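Alpha-galactosidase (Lactobacillus brevis, PDB 3MI6) probably hydrolyses terminal, non-reducing alpha-D-galactose residues from alpha-D-galactosides such as galactose oligosaccharides, galactomannans and galactolipids. Local coordinates at residues D[23-34]-D[65-76]; D[250-261]-D[272-280]. All coordinates share one frame; numbering follows the deposited sequence.

Contact 1 (D[23-34]-D[65-76])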
loop_
_atom_site.group_PDB
_atom_site.type_symbol
_atom_site.label_atom_id
_atom_site.label_comp_id
_atom_site.label_asym_id
_atom_site.label_seq_id
_atom_site.Cartn_x
_atom_site.Cartn_y
_atom_site.Cartn_z
ATOM N N PHE D 23 21.258 -26.306 14.144
ATOM C CA PHE D 23 20.609 -27.471 13.544
ATOM C C PHE D 23 20.895 -28.772 14.289
ATOM O O PHE D 23 21.761 -28.814 15.158
ATOM C CB PHE D 23 20.941 -27.609 12.054
ATOM C CG PHE D 23 22.402 -27.842 11.754
ATOM C CD1 PHE D 23 23.299 -26.786 11.746
ATOM C CD2 PHE D 23 22.864 -29.112 11.433
ATOM C CE1 PHE D 23 24.628 -26.988 11.446
ATOM C CE2 PHE D 23 24.208 -29.326 11.131
ATOM C CZ PHE D 23 25.088 -28.260 11.137
ATOM N N GLN D 24 20.170 -29.828 13.925
ATOM C CA GLN D 24 20.227 -31.096 14.641
ATOM C C GLN D 24 20.120 -32.299 13.706
ATOM O O GLN D 24 19.309 -32.307 12.777
ATOM C CB GLN D 24 19.104 -31.155 15.674
ATOM C CG GLN D 24 19.162 -32.356 16.598
ATOM C CD GLN D 24 18.050 -32.341 17.649
ATOM O OE1 GLN D 24 16.925 -31.896 17.387
ATOM N NE2 GLN D 24 18.362 -32.843 18.845
ATOM N N ILE D 25 20.942 -33.318 13.952
ATOM C CA ILE D 25 20.798 -34.583 13.239
ATOM C C ILE D 25 19.559 -35.287 13.761
ATOM O O ILE D 25 19.313 -35.337 14.969
ATOM C CB ILE D 25 22.020 -35.486 13.399
ATOM C CG1 ILE D 25 23.258 -34.793 12.838
ATOM C CG2 ILE D 25 21.807 -36.782 12.661
ATOM C CD1 ILE D 25 23.118 -34.397 11.379
HETATM N N MSE D 26 18.775 -35.833 12.849
HETATM C CA MSE D 26 17.456 -36.309 13.216
HETATM C C MSE D 26 17.242 -37.819 13.117
HETATM O O MSE D 26 18.080 -38.568 12.596
HETATM C CB MSE D 26 16.417 -35.586 12.376
HETATM C CG MSE D 26 16.473 -34.077 12.535
HETATM SE SE MSE D 26 14.738 -33.350 12.083
HETATM C CE MSE D 26 14.571 -33.971 10.226
ATOM N N LYS D 27 16.100 -38.246 13.642
ATOM C CA LYS D 27 15.696 -39.642 13.647
ATOM C C LYS D 27 16.093 -40.365 12.355
ATOM O O LYS D 27 16.712 -41.428 12.400
ATOM C CB LYS D 27 14.187 -39.719 13.884
ATOM C CG LYS D 27 13.627 -41.105 14.048
ATOM C CD LYS D 27 12.095 -41.083 14.087
ATOM C CE LYS D 27 11.541 -40.459 15.380
ATOM N NZ LYS D 27 11.769 -41.313 16.587
ATOM N N ASN D 28 15.761 -39.787 11.205
ATOM C CA ASN D 28 16.010 -40.467 9.936
ATOM C C ASN D 28 17.411 -40.279 9.381
ATOM O O ASN D 28 17.705 -40.758 8.292
ATOM C CB ASN D 28 15.010 -40.041 8.877
ATOM C CG ASN D 28 15.276 -38.646 8.362
ATOM O OD1 ASN D 28 16.025 -37.870 8.970
ATOM N ND2 ASN D 28 14.656 -38.312 7.235
ATOM N N GLY D 29 18.260 -39.573 10.123
ATOM C CA GLY D 29 19.654 -39.409 9.753
ATOM C C GLY D 29 19.985 -38.119 9.028
ATOM O O GLY D 29 21.165 -37.803 8.835
ATOM N N GLU D 30 18.953 -37.384 8.608
ATOM C CA GLU D 30 19.134 -36.099 7.925
ATOM C C GLU D 30 19.221 -34.967 8.931
ATOM O O GLU D 30 18.725 -35.085 10.050
ATOM C CB GLU D 30 18.001 -35.826 6.928
ATOM C CG GLU D 30 18.168 -36.525 5.593
ATOM C CD GLU D 30 16.982 -36.321 4.658
ATOM O OE1 GLU D 30 15.936 -36.979 4.853
ATOM O OE2 GLU D 30 17.094 -35.501 3.716
ATOM N N ALA D 31 19.855 -33.872 8.520
ATOM C CA ALA D 31 20.016 -32.689 9.367
ATOM C C ALA D 31 18.779 -31.785 9.346
ATOM O O ALA D 31 18.254 -31.454 8.277
ATOM C CB ALA D 31 21.263 -31.903 8.950
ATOM N N GLY D 32 18.330 -31.394 10.538
ATOM C CA GLY D 32 17.128 -30.594 10.725
ATOM C C GLY D 32 17.436 -29.207 11.253
ATOM O O GLY D 32 18.048 -29.024 12.304
ATOM N N GLN D 33 17.016 -28.211 10.493
ATOM C CA GLN D 33 17.263 -26.823 10.838
ATOM C C GLN D 33 16.356 -26.473 11.996
ATOM O O GLN D 33 15.179 -26.824 11.981
ATOM C CB GLN D 33 16.968 -25.955 9.625
ATOM C CG GLN D 33 16.657 -24.546 9.928
ATOM C CD GLN D 33 17.839 -23.795 10.455
ATOM O OE1 GLN D 33 19.003 -24.141 10.199
ATOM N NE2 GLN D 33 17.551 -22.735 11.192
ATOM N N ILE D 34 16.908 -25.817 13.014
ATOM C CA ILE D 34 16.119 -25.483 14.199
ATOM C C ILE D 34 15.818 -23.974 14.296
ATOM O O ILE D 34 14.688 -23.572 14.560
ATOM C CB ILE D 34 16.820 -25.947 15.513
ATOM C CG1 ILE D 34 17.403 -27.342 15.359
ATOM C CG2 ILE D 34 15.850 -25.943 16.688
ATOM C CD1 ILE D 34 17.888 -27.904 16.652
ATOM N N ASN D 65 6.243 -43.851 12.801
ATOM C CA ASN D 65 6.275 -42.414 12.992
ATOM C C ASN D 65 5.348 -41.730 11.993
ATOM O O ASN D 65 5.807 -41.237 10.965
ATOM C CB ASN D 65 7.711 -41.901 12.834
ATOM C CG ASN D 65 8.737 -42.816 13.486
ATOM O OD1 ASN D 65 9.356 -42.460 14.484
ATOM N ND2 ASN D 65 8.926 -43.993 12.917
ATOM N N PRO D 66 4.033 -41.725 12.274
ATOM C CA PRO D 66 3.104 -41.054 11.356
ATOM C C PRO D 66 3.386 -39.556 11.317
ATOM O O PRO D 66 3.203 -38.913 10.289
ATOM C CB PRO D 66 1.725 -41.314 11.984
ATOM C CG PRO D 66 1.915 -42.494 12.875
ATOM C CD PRO D 66 3.325 -42.374 13.392
ATOM N N ASN D 67 3.857 -39.023 12.436
ATOM C CA ASN D 67 4.002 -37.588 12.588
ATOM C C ASN D 67 5.349 -37.058 12.110
ATOM O O ASN D 67 5.574 -35.847 12.093
ATOM C CB ASN D 67 3.744 -37.177 14.047
ATOM C CG ASN D 67 2.404 -37.701 14.592
ATOM O OD1 ASN D 67 2.181 -37.696 15.804
ATOM N ND2 ASN D 67 1.519 -38.149 13.704
ATOM N N PHE D 68 6.255 -37.952 11.734
ATOM C CA PHE D 68 7.475 -37.516 11.068
ATOM C C PHE D 68 7.141 -37.315 9.596
ATOM O O PHE D 68 6.965 -38.278 8.860
ATOM C CB PHE D 68 8.604 -38.533 11.238
ATOM C CG PHE D 68 9.974 -37.981 10.942
ATOM C CD1 PHE D 68 10.425 -37.870 9.641
ATOM C CD2 PHE D 68 10.818 -37.588 11.970
ATOM C CE1 PHE D 68 11.694 -37.370 9.367
ATOM C CE2 PHE D 68 12.085 -37.084 11.708
ATOM C CZ PHE D 68 12.525 -36.974 10.406
ATOM N N GLN D 69 7.017 -36.055 9.187
ATOM C CA GLN D 69 6.612 -35.705 7.827
ATOM C C GLN D 69 7.531 -34.629 7.274
ATOM O O GLN D 69 7.519 -33.496 7.759
ATOM C CB GLN D 69 5.159 -35.223 7.800
ATOM C CG GLN D 69 4.158 -36.308 8.162
ATOM C CD GLN D 69 2.720 -35.813 8.233
ATOM O OE1 GLN D 69 1.863 -36.230 7.446
ATOM N NE2 GLN D 69 2.449 -34.932 9.187
ATOM N N PRO D 70 8.338 -34.983 6.257
ATOM C CA PRO D 70 9.325 -34.069 5.660
ATOM C C PRO D 70 8.723 -32.750 5.142
ATOM O O PRO D 70 9.458 -31.760 5.070
ATOM C CB PRO D 70 9.905 -34.888 4.502
ATOM C CG PRO D 70 9.683 -36.316 4.906
ATOM C CD PRO D 70 8.379 -36.323 5.642
ATOM N N ALA D 71 7.431 -32.742 4.795
ATOM C CA ALA D 71 6.723 -31.529 4.343
ATOM C C ALA D 71 6.596 -30.435 5.414
ATOM O O ALA D 71 6.504 -29.249 5.091
ATOM C CB ALA D 71 5.335 -31.885 3.795
ATOM N N THR D 72 6.578 -30.840 6.681
ATOM C CA THR D 72 6.502 -29.888 7.779
ATOM C C THR D 72 7.812 -29.797 8.569
ATOM O O THR D 72 7.831 -29.249 9.674
ATOM C CB THR D 72 5.381 -30.242 8.770
ATOM O OG1 THR D 72 5.788 -31.367 9.556
ATOM C CG2 THR D 72 4.075 -30.560 8.045
ATOM N N ILE D 73 8.899 -30.328 8.012
ATOM C CA ILE D 73 10.192 -30.290 8.687
ATOM C C ILE D 73 11.214 -29.392 8.001
ATOM O O ILE D 73 11.598 -29.643 6.865
ATOM C CB ILE D 73 10.815 -31.695 8.808
ATOM C CG1 ILE D 73 10.017 -32.572 9.781
ATOM C CG2 ILE D 73 12.262 -31.589 9.261
ATOM C CD1 ILE D 73 10.612 -33.951 9.971
ATOM N N LYS D 74 11.659 -28.354 8.700
ATOM C CA LYS D 74 12.736 -27.509 8.214
ATOM C C LYS D 74 14.041 -28.288 7.999
ATOM O O LYS D 74 14.573 -28.916 8.908
ATOM C CB LYS D 74 12.995 -26.367 9.181
ATOM C CG LYS D 74 11.961 -25.266 9.172
ATOM C CD LYS D 74 11.982 -24.559 10.516
ATOM C CE LYS D 74 11.476 -25.526 11.561
ATOM N NZ LYS D 74 11.742 -25.073 12.927
ATOM N N ALA D 75 14.571 -28.228 6.786
ATOM C CA ALA D 75 15.753 -28.995 6.454
ATOM C C ALA D 75 16.954 -28.110 6.250
ATOM O O ALA D 75 16.839 -26.897 6.057
ATOM C CB ALA D 75 15.512 -29.805 5.221
ATOM N N GLU D 76 18.113 -28.741 6.261
ATOM C CA GLU D 76 19.371 -28.032 6.134
ATOM C C GLU D 76 19.950 -28.214 4.731
ATOM O O GLU D 76 20.685 -27.373 4.236
ATOM C CB GLU D 76 20.343 -28.550 7.187
ATOM C CG GLU D 76 21.605 -27.750 7.304
ATOM C CD GLU D 76 21.387 -26.395 7.961
ATOM O OE1 GLU D 76 20.237 -26.092 8.365
ATOM O OE2 GLU D 76 22.380 -25.644 8.080
#

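Contact 2 (D[250-261]-D[272-280])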
loop_
_atom_site.group_PDB
_atom_site.type_symbol
_atom_site.label_atom_id
_atom_site.label_comp_id
_atom_site.label_asym_id
_atom_site.label_seq_id
_atom_site.Cartn_x
_atom_site.Cartn_y
_atom_site.Cartn_z
ATOM N N PHE D 250 22.141 -12.608 1.844
ATOM C CA PHE D 250 22.707 -13.784 1.207
ATOM C C PHE D 250 23.571 -13.350 0.049
ATOM O O PHE D 250 23.109 -12.625 -0.830
ATOM C CB PHE D 250 21.590 -14.683 0.667
ATOM C CG PHE D 250 20.578 -15.077 1.694
ATOM C CD1 PHE D 250 19.607 -14.185 2.105
ATOM C CD2 PHE D 250 20.591 -16.335 2.244
ATOM C CE1 PHE D 250 18.675 -14.543 3.046
ATOM C CE2 PHE D 250 19.653 -16.698 3.196
ATOM C CZ PHE D 250 18.696 -15.798 3.598
ATOM N N ASN D 251 24.823 -13.782 0.032
ATOM C CA ASN D 251 25.630 -13.587 -1.166
ATOM C C ASN D 251 26.385 -14.869 -1.601
ATOM O O ASN D 251 26.221 -15.932 -1.006
ATOM C CB ASN D 251 26.542 -12.364 -1.031
ATOM C CG ASN D 251 26.878 -11.727 -2.385
ATOM O OD1 ASN D 251 26.737 -12.360 -3.438
ATOM N ND2 ASN D 251 27.336 -10.473 -2.359
ATOM N N LEU D 252 27.199 -14.777 -2.644
ATOM C CA LEU D 252 27.710 -15.972 -3.296
ATOM C C LEU D 252 29.076 -15.715 -3.902
ATOM O O LEU D 252 29.207 -14.876 -4.781
ATOM C CB LEU D 252 26.765 -16.334 -4.426
ATOM C CG LEU D 252 26.243 -17.752 -4.502
ATOM C CD1 LEU D 252 26.267 -18.224 -5.977
ATOM C CD2 LEU D 252 27.033 -18.678 -3.559
ATOM N N VAL D 253 30.105 -16.426 -3.462
ATOM C CA VAL D 253 31.393 -16.218 -4.114
ATOM C C VAL D 253 31.489 -17.016 -5.406
ATOM O O VAL D 253 32.111 -18.053 -5.436
ATOM C CB VAL D 253 32.547 -16.594 -3.227
ATOM C CG1 VAL D 253 33.818 -15.981 -3.793
ATOM C CG2 VAL D 253 32.283 -16.122 -1.821
ATOM N N TYR D 254 30.864 -16.512 -6.463
ATOM C CA TYR D 254 30.771 -17.196 -7.744
ATOM C C TYR D 254 30.510 -16.137 -8.800
ATOM O O TYR D 254 30.029 -15.065 -8.482
ATOM C CB TYR D 254 29.626 -18.207 -7.710
ATOM C CG TYR D 254 29.662 -19.193 -8.848
ATOM C CD1 TYR D 254 30.785 -19.982 -9.066
ATOM C CD2 TYR D 254 28.570 -19.335 -9.709
ATOM C CE1 TYR D 254 30.824 -20.878 -10.111
ATOM C CE2 TYR D 254 28.595 -20.224 -10.759
ATOM C CZ TYR D 254 29.725 -20.998 -10.955
ATOM O OH TYR D 254 29.770 -21.882 -12.007
ATOM N N SER D 255 30.835 -16.405 -10.053
ATOM C CA SER D 255 30.751 -15.358 -11.065
ATOM C C SER D 255 30.064 -15.848 -12.317
ATOM O O SER D 255 30.053 -15.154 -13.329
ATOM C CB SER D 255 32.151 -14.853 -11.439
ATOM O OG SER D 255 32.960 -14.706 -10.291
ATOM N N GLY D 256 29.518 -17.056 -12.251
ATOM C CA GLY D 256 28.870 -17.671 -13.391
ATOM C C GLY D 256 27.386 -17.761 -13.140
ATOM O O GLY D 256 26.822 -16.901 -12.459
ATOM N N ASN D 257 26.749 -18.796 -13.682
ATOM C CA ASN D 257 25.309 -18.943 -13.541
ATOM C C ASN D 257 24.887 -19.123 -12.100
ATOM O O ASN D 257 25.367 -20.020 -11.425
ATOM C CB ASN D 257 24.838 -20.123 -14.355
ATOM C CG ASN D 257 24.945 -19.870 -15.822
ATOM O OD1 ASN D 257 25.148 -18.741 -16.241
ATOM N ND2 ASN D 257 24.796 -20.915 -16.622
ATOM N N PHE D 258 23.992 -18.271 -11.612
ATOM C CA PHE D 258 23.519 -18.447 -10.245
ATOM C C PHE D 258 22.001 -18.538 -10.120
ATOM O O PHE D 258 21.265 -18.152 -11.030
ATOM C CB PHE D 258 24.053 -17.338 -9.347
ATOM C CG PHE D 258 23.333 -16.042 -9.501
ATOM C CD1 PHE D 258 23.738 -15.119 -10.448
ATOM C CD2 PHE D 258 22.255 -15.737 -8.704
ATOM C CE1 PHE D 258 23.086 -13.910 -10.589
ATOM C CE2 PHE D 258 21.606 -14.532 -8.844
ATOM C CZ PHE D 258 22.028 -13.616 -9.793
ATOM N N LEU D 259 21.550 -19.057 -8.979
ATOM C CA LEU D 259 20.134 -19.013 -8.583
ATOM C C LEU D 259 19.950 -18.500 -7.141
ATOM O O LEU D 259 20.622 -18.931 -6.225
ATOM C CB LEU D 259 19.480 -20.391 -8.749
ATOM C CG LEU D 259 18.105 -20.583 -8.114
ATOM C CD1 LEU D 259 17.048 -19.970 -8.987
ATOM C CD2 LEU D 259 17.818 -22.055 -7.914
ATOM N N ASP D 260 19.043 -17.553 -6.972
ATOM C CA ASP D 260 18.617 -17.070 -5.665
ATOM C C ASP D 260 17.138 -17.323 -5.603
ATOM O O ASP D 260 16.371 -16.671 -6.298
ATOM C CB ASP D 260 18.843 -15.573 -5.543
ATOM C CG ASP D 260 20.246 -15.227 -5.126
ATOM O OD1 ASP D 260 21.104 -16.133 -5.007
ATOM O OD2 ASP D 260 20.496 -14.027 -4.911
ATOM N N ALA D 261 16.728 -18.276 -4.786
ATOM C CA ALA D 261 15.356 -18.732 -4.856
ATOM C C ALA D 261 14.736 -18.801 -3.489
ATOM O O ALA D 261 15.336 -19.297 -2.536
ATOM C CB ALA D 261 15.265 -20.071 -5.567
ATOM N N ILE D 272 15.126 -20.558 1.428
ATOM C CA ILE D 272 16.062 -19.761 0.644
ATOM C C ILE D 272 17.199 -20.640 0.111
ATOM O O ILE D 272 17.992 -21.164 0.873
ATOM C CB ILE D 272 16.665 -18.573 1.460
ATOM C CG1 ILE D 272 15.575 -17.646 2.008
ATOM C CG2 ILE D 272 17.600 -17.745 0.598
ATOM C CD1 ILE D 272 14.646 -18.266 3.031
ATOM N N LEU D 273 17.269 -20.781 -1.211
ATOM C CA LEU D 273 18.275 -21.600 -1.879
ATOM C C LEU D 273 19.213 -20.693 -2.602
ATOM O O LEU D 273 18.750 -19.810 -3.284
ATOM C CB LEU D 273 17.609 -22.483 -2.935
ATOM C CG LEU D 273 16.860 -23.726 -2.474
ATOM C CD1 LEU D 273 16.382 -24.531 -3.658
ATOM C CD2 LEU D 273 17.795 -24.541 -1.620
ATOM N N THR D 274 20.519 -20.898 -2.471
ATOM C CA THR D 274 21.484 -20.137 -3.269
ATOM C C THR D 274 22.713 -20.932 -3.727
ATOM O O THR D 274 23.320 -21.660 -2.956
ATOM C CB THR D 274 21.931 -18.831 -2.576
ATOM O OG1 THR D 274 22.392 -19.113 -1.256
ATOM C CG2 THR D 274 20.770 -17.830 -2.493
ATOM N N GLY D 275 23.069 -20.793 -4.997
ATOM C CA GLY D 275 24.279 -21.388 -5.523
ATOM C C GLY D 275 24.268 -21.376 -7.042
ATOM O O GLY D 275 23.644 -20.521 -7.678
ATOM N N ILE D 276 24.975 -22.335 -7.629
ATOM C CA ILE D 276 25.003 -22.500 -9.069
ATOM C C ILE D 276 23.601 -22.806 -9.590
ATOM O O ILE D 276 22.902 -23.666 -9.069
ATOM C CB ILE D 276 25.944 -23.641 -9.455
ATOM C CG1 ILE D 276 27.345 -23.357 -8.934
ATOM C CG2 ILE D 276 25.959 -23.835 -10.957
ATOM C CD1 ILE D 276 28.340 -24.426 -9.294
ATOM N N ASN D 277 23.197 -22.089 -10.621
ATOM C CA ASN D 277 21.907 -22.298 -11.238
ATOM C C ASN D 277 21.704 -23.747 -11.681
ATOM O O ASN D 277 22.386 -24.214 -12.587
ATOM C CB ASN D 277 21.799 -21.365 -12.441
ATOM C CG ASN D 277 20.419 -21.339 -13.038
ATOM O OD1 ASN D 277 20.156 -20.545 -13.944
ATOM N ND2 ASN D 277 19.517 -22.192 -12.531
ATOM N N PRO D 278 20.763 -24.466 -11.052
ATOM C CA PRO D 278 20.470 -25.849 -11.438
ATOM C C PRO D 278 20.173 -26.010 -12.925
ATOM O O PRO D 278 20.387 -27.093 -13.453
ATOM C CB PRO D 278 19.226 -26.179 -10.613
ATOM C CG PRO D 278 19.394 -25.396 -9.420
ATOM C CD PRO D 278 20.021 -24.086 -9.845
ATOM N N ASP D 279 19.690 -24.964 -13.585
ATOM C CA ASP D 279 19.473 -25.009 -15.022
ATOM C C ASP D 279 20.758 -24.812 -15.825
ATOM O O ASP D 279 21.645 -24.026 -15.447
ATOM C CB ASP D 279 18.439 -23.962 -15.419
ATOM C CG ASP D 279 17.018 -24.420 -15.142
ATOM O OD1 ASP D 279 16.656 -25.523 -15.618
ATOM O OD2 ASP D 279 16.265 -23.682 -14.462
ATOM N N GLU D 280 20.849 -25.509 -16.954
ATOM C CA GLU D 280 22.097 -25.577 -17.723
ATOM C C GLU D 280 23.264 -25.988 -16.842
ATOM O O GLU D 280 24.350 -25.429 -16.934
ATOM C CB GLU D 280 22.393 -24.252 -18.408
ATOM C CG GLU D 280 21.304 -23.844 -19.383
ATOM C CD GLU D 280 21.230 -24.757 -20.607
ATOM O OE1 GLU D 280 22.036 -24.542 -21.545
ATOM O OE2 GLU D 280 20.368 -25.674 -20.637
#

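Contact 1 (D[23-34]-D[65-76])
Met26, present as selenomethionine, rests its CE methyl against both Phe68 and Ile73, lying 3.6 Å from Phe68 CZ and 3.5 Å from Ile73 CG2. The Met26 and Ile73 chains meet tip to tip, while Ile73 CD1 sits over one face of the Phe68 ring. The far end of that ring also meets the turn: Lys27 CB lies 4.0 Å from Phe68 CE2, and the Asn28 side chain runs across Phe68 at about a right angle, its amide plane tilted 54° to the ring. Asn28 suits this type I turn because its OD1 accepts from Glu30 N (3.0 Å) in an Asx turn. Glu76 CG stands trans to the backbone N (chi1 -171°) and the chain then bends at chi2, laying the carboxylate over a face of Phe23 with the two planes 14° apart. Glu76 OE2, 3.9 Å from Phe23 CD1, takes hydrogen bonds from Tyr151 and Tyr21, which hold the group there. Backbone bonds flank the single bridge of Gly32 with Ala75: Gln33 N gives to Lys74 O (3.0 Å), and Glu76 N weakly to Ala31 O. Glycine fits at Gly32 because a CB would run into the Met26 selenium. The chemistry is thus apolar at the turn and, beside the bridge, a buried carboxylate probably eased by tyrosine hydroxyls, together fastening an irregular loop to a hairpin of the glycosyl hydrolase 36 N-terminal beta-rich domain.

Contact 2 (D[250-261]-D[272-280])
Ala261 and Leu273, in the N-terminal beta-rich domain of this family 36 glycosyl hydrolase, form a hydrogen-bonded antiparallel pair, with Leu273 N to Ala261 O at 2.8 Å and Ala261 N to Leu273 O at 2.9 Å. The ladder continues through Leu259 N to Gly275 O (2.9 Å), answered by a weak return bond from Gly275 N. Gly275, where the chain turns a corner, takes a positive phi that residues with a side chain seldom adopt, and beyond it Asn277 N still reaches Asn257 O (3.1 Å). The apolar contacts include two CH-pi pairs. Ile272 CG2 lies over a face of the Phe250 ring, 3.7 Å from its centroid, and Ile276 CG1 does the same for Tyr254 at 4.1 Å. Were Phe250 an alanine, the Ile272 methyl would probably lose its aromatic face and a gap would be likely beside Met233 and Leu298. The Leu259 side chain crosses Pro278 at about a right angle, CD2 lying 3.6 Å from Pro278 CD. Among polar ends, Asn257 OD1 accepts from Met223 N, and Glu280 salt-bridges Arg99 of the third subunit. These contacts imply a hairpin joined by its own backbone bonds and packed through apolar side chains on strand 247-252 and the loop after it.

Overall arrangement
Running from the N terminus, the chain first makes the hairpin of strands 19-25 and 31-36, then wanders through a long loop until 65-76 returns to it; contact 1 closes that loop at the edge of the small four-stranded sheet. Much later, contact 2 closes the short link between strands 258-264 and 270-274 and brings in strand 247-252 of the nine-stranded sheet. The contacts follow in series, neither nested nor crossed, with centres about 25 Å apart. Strand 174-186 relates them: its Asp185 accepts from Ala75 N, and it pairs with strand 270-274. Contact 1 is peripheral, whereas contact 2 packs against helix 500-518 beside the parallel barrel.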